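Local coordinates for Sn-glycerol-3-phosphate ABC transporter substrate-binding protein UspB (Mycobacterium tuberculosis, PDB 4MFI) that probably delivers glycerophosphocholine to an ABC transporter, acting as its periplasmic-type substrate-binding subunit, at residues W200-L205 / G398-G403. Residues are numbered along the deposited sequence; the frame is centred on the assembly and turned at random. Where two conformers were deposited one is given.
Sequences WANADL and GLESIG
E400 reaches from its helix to the turn N202-A203, and its carboxylate takes the backbone N-H of A203. Followed outward, its CB methylene lies 4.0 Å from the CB methyl of A203, an ordinary van der Waals contact. CG of E400, 4.1 Å from A203 N, stands anti to its own backbone N (chi1 -164°) and the chain runs on extended to CD, a course that carries the acid across to the turn. CD packs 3.5 Å from the methyl CB of A203, with OE1 a little farther from the same carbon. OE2 does the bonding: it accepts from A203 N at 2.9 Å, in a moderately bent bond. The N-H comes from above the carboxylate plane, 52° out of it. The same oxygen also touches CB of N202 and CB of A203, each at 3.3 Å. N202 and E400 lie side by side, yet their flat ends do not stack: amide and carboxylate planes are 73° apart. OD1 of N202 instead turns back on its own chain and accepts from D204 N at 3.0 Å, closing an Asx turn. Successive N-H groups are thus held by different side chains, A203 by the helix and D204 by the turn itself. A second link between loop and helix is the salt bridge of D204 with R393. This small surface contact joins helix 391-405 to the turn leading from strand 198-201, which pairs in parallel with 251-254, into helix 206-209; on the inner side, L399 packs against I206 and against F413 of helix 409-427.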
ATOM      1  N   TRP A 200     -16.680  -1.790  -5.395  1.00  4.80           N
ATOM      2  CA  TRP A 200     -15.857  -1.190  -4.346  1.00  5.30           C
ATOM      3  C   TRP A 200     -15.442  -2.277  -3.375  1.00  4.96           C
ATOM      4  O   TRP A 200     -16.240  -3.153  -3.042  1.00  5.85           O
ATOM      5  CB  TRP A 200     -16.657  -0.141  -3.569  1.00  5.71           C
ATOM      6  CG  TRP A 200     -17.012   1.088  -4.354  1.00  5.44           C
ATOM      7  CD1 TRP A 200     -18.235   1.404  -4.884  1.00  6.24           C
ATOM      8  CD2 TRP A 200     -16.138   2.178  -4.679  1.00  5.56           C
ATOM      9  NE1 TRP A 200     -18.169   2.615  -5.528  1.00  5.82           N
ATOM     10  CE2 TRP A 200     -16.897   3.118  -5.409  1.00  5.25           C
ATOM     11  CE3 TRP A 200     -14.788   2.446  -4.430  1.00  6.79           C
ATOM     12  CZ2 TRP A 200     -16.350   4.301  -5.899  1.00  7.31           C
ATOM     13  CZ3 TRP A 200     -14.246   3.629  -4.912  1.00  8.07           C
ATOM     14  CH2 TRP A 200     -15.023   4.539  -5.643  1.00  7.83           C
ATOM     15  N   ALA A 201     -14.208  -2.203  -2.879  1.00  5.38           N
ATOM     16  CA  ALA A 201     -13.750  -3.158  -1.877  1.00  5.92           C
ATOM     17  C   ALA A 201     -14.622  -3.101  -0.625  1.00  6.29           C
ATOM     18  O   ALA A 201     -15.244  -2.071  -0.329  1.00  5.99           O
ATOM     19  CB  ALA A 201     -12.313  -2.867  -1.505  1.00  8.34           C
ATOM     20  N   ASN A 202     -14.640  -4.201   0.125  1.00  6.94           N
ATOM     21  CA  ASN A 202     -15.333  -4.236   1.412  1.00  6.44           C
ATOM     22  C   ASN A 202     -14.446  -3.694   2.532  1.00  7.04           C
ATOM     23  O   ASN A 202     -13.416  -3.067   2.263  1.00  6.36           O
ATOM     24  CB  ASN A 202     -15.872  -5.639   1.726  1.00  9.03           C
ATOM     25  CG  ASN A 202     -14.772  -6.657   2.004  1.00 10.60           C
ATOM     26  OD1 ASN A 202     -13.591  -6.321   2.157  1.00 11.53           O
ATOM     27  ND2 ASN A 202     -15.170  -7.917   2.098  1.00 13.88           N
ATOM     28  N   ALA A 203     -14.824  -3.943   3.781  1.00  7.00           N
ATOM     29  CA  ALA A 203     -14.118  -3.334   4.909  1.00  7.28           C
ATOM     30  C   ALA A 203     -12.670  -3.790   5.067  1.00  8.52           C
ATOM     31  O   ALA A 203     -11.928  -3.227   5.869  1.00 10.29           O
ATOM     32  CB  ALA A 203     -14.885  -3.554   6.201  1.00  8.39           C
ATOM     33  N   ASP A 204     -12.257  -4.814   4.328  1.00  7.55           N
ATOM     34  CA  ASP A 204     -10.854  -5.208   4.405  1.00  9.27           C
ATOM     35  C   ASP A 204      -9.898  -4.302   3.631  1.00  9.04           C
ATOM     36  O   ASP A 204      -8.689  -4.342   3.871  1.00 13.42           O
ATOM     37  CB  ASP A 204     -10.670  -6.663   3.981  1.00 12.22           C
ATOM     38  CG  ASP A 204     -10.909  -7.636   5.123  1.00 16.87           C
ATOM     39  OD1 ASP A 204     -10.694  -7.255   6.299  1.00 18.01           O
ATOM     40  OD2 ASP A 204     -11.304  -8.786   4.844  1.00 20.17           O
ATOM     41  N   LEU A 205     -10.422  -3.487   2.715  1.00  7.03           N
ATOM     42  CA  LEU A 205      -9.554  -2.658   1.881  1.00  7.84           C
ATOM     43  C   LEU A 205     -10.102  -1.283   1.513  1.00  5.26           C
ATOM     44  O   LEU A 205      -9.380  -0.460   0.953  1.00  5.56           O
ATOM     45  CB  LEU A 205      -9.190  -3.409   0.597  1.00 12.53           C
ATOM     46  CG  LEU A 205      -7.849  -3.053  -0.036  1.00 18.65           C
ATOM     47  CD1 LEU A 205      -6.717  -3.378   0.917  1.00 23.10           C
ATOM     48  CD2 LEU A 205      -7.671  -3.798  -1.342  1.00 18.59           C
ATOM     49  N   GLY A 398     -17.018   2.249   8.517  1.00  6.55           N
ATOM     50  CA  GLY A 398     -17.962   3.301   8.187  1.00  7.84           C
ATOM     51  C   GLY A 398     -18.306   3.325   6.708  1.00  6.20           C
ATOM     52  O   GLY A 398     -19.473   3.436   6.332  1.00  7.42           O
ATOM     53  N   LEU A 399     -17.289   3.218   5.862  1.00  6.19           N
ATOM     54  CA  LEU A 399     -17.520   3.159   4.424  1.00  5.61           C
ATOM     55  C   LEU A 399     -18.336   1.924   4.047  1.00  5.92           C
ATOM     56  O   LEU A 399     -19.199   1.988   3.164  1.00  6.94           O
ATOM     57  CB  LEU A 399     -16.191   3.186   3.673  1.00  5.26           C
ATOM     58  CG  LEU A 399     -15.477   4.538   3.731  1.00  4.61           C
ATOM     59  CD1 LEU A 399     -14.013   4.394   3.320  1.00  6.46           C
ATOM     60  CD2 LEU A 399     -16.192   5.562   2.850  1.00  7.34           C
ATOM     61  N   GLU A 400     -18.087   0.803   4.721  1.00  6.61           N
ATOM     62  CA  GLU A 400     -18.848  -0.402   4.423  1.00  7.11           C
ATOM     63  C   GLU A 400     -20.313  -0.251   4.846  1.00  7.80           C
ATOM     64  O   GLU A 400     -21.204  -0.764   4.176  1.00  9.38           O
ATOM     65  CB  GLU A 400     -18.214  -1.643   5.055  1.00  8.48           C
ATOM     66  CG  GLU A 400     -18.749  -2.941   4.460  1.00 11.52           C
ATOM     67  CD  GLU A 400     -18.216  -4.171   5.164  1.00 13.40           C
ATOM     68  OE1 GLU A 400     -18.590  -4.397   6.336  1.00 16.90           O
ATOM     69  OE2 GLU A 400     -17.424  -4.921   4.547  1.00 14.22           O
ATOM     70  N   SER A 401     -20.552   0.457   5.948  0.55  8.08           N
ATOM     71  CA  SER A 401     -21.915   0.725   6.409  0.55  8.49           C
ATOM     72  C   SER A 401     -22.670   1.617   5.421  0.55  7.83           C
ATOM     73  O   SER A 401     -23.843   1.384   5.125  0.55  8.83           O
ATOM     74  CB  SER A 401     -21.878   1.385   7.788  0.55 10.59           C
ATOM     75  OG  SER A 401     -23.181   1.652   8.272  0.55 11.08           O
ATOM     76  N   ILE A 402     -21.988   2.639   4.912  1.00  6.83           N
ATOM     77  CA  ILE A 402     -22.548   3.498   3.874  1.00  6.71           C
ATOM     78  C   ILE A 402     -22.862   2.662   2.632  1.00  7.68           C
ATOM     79  O   ILE A 402     -23.948   2.767   2.051  1.00  8.92           O
ATOM     80  CB  ILE A 402     -21.583   4.656   3.534  1.00  5.66           C
ATOM     81  CG1 ILE A 402     -21.472   5.614   4.726  1.00  7.70           C
ATOM     82  CG2 ILE A 402     -22.036   5.412   2.297  1.00  8.25           C
ATOM     83  CD1 ILE A 402     -20.240   6.521   4.662  1.00  8.12           C
ATOM     84  N   GLY A 403     -21.925   1.791   2.258  1.00  8.01           N
ATOM     85  CA  GLY A 403     -22.078   0.963   1.071  1.00  8.20           C
ATOM     86  C   GLY A 403     -23.133  -0.130   1.166  1.00  9.33           C
ATOM     87  O   GLY A 403     -23.969  -0.265   0.268  1.00 10.88           O
TER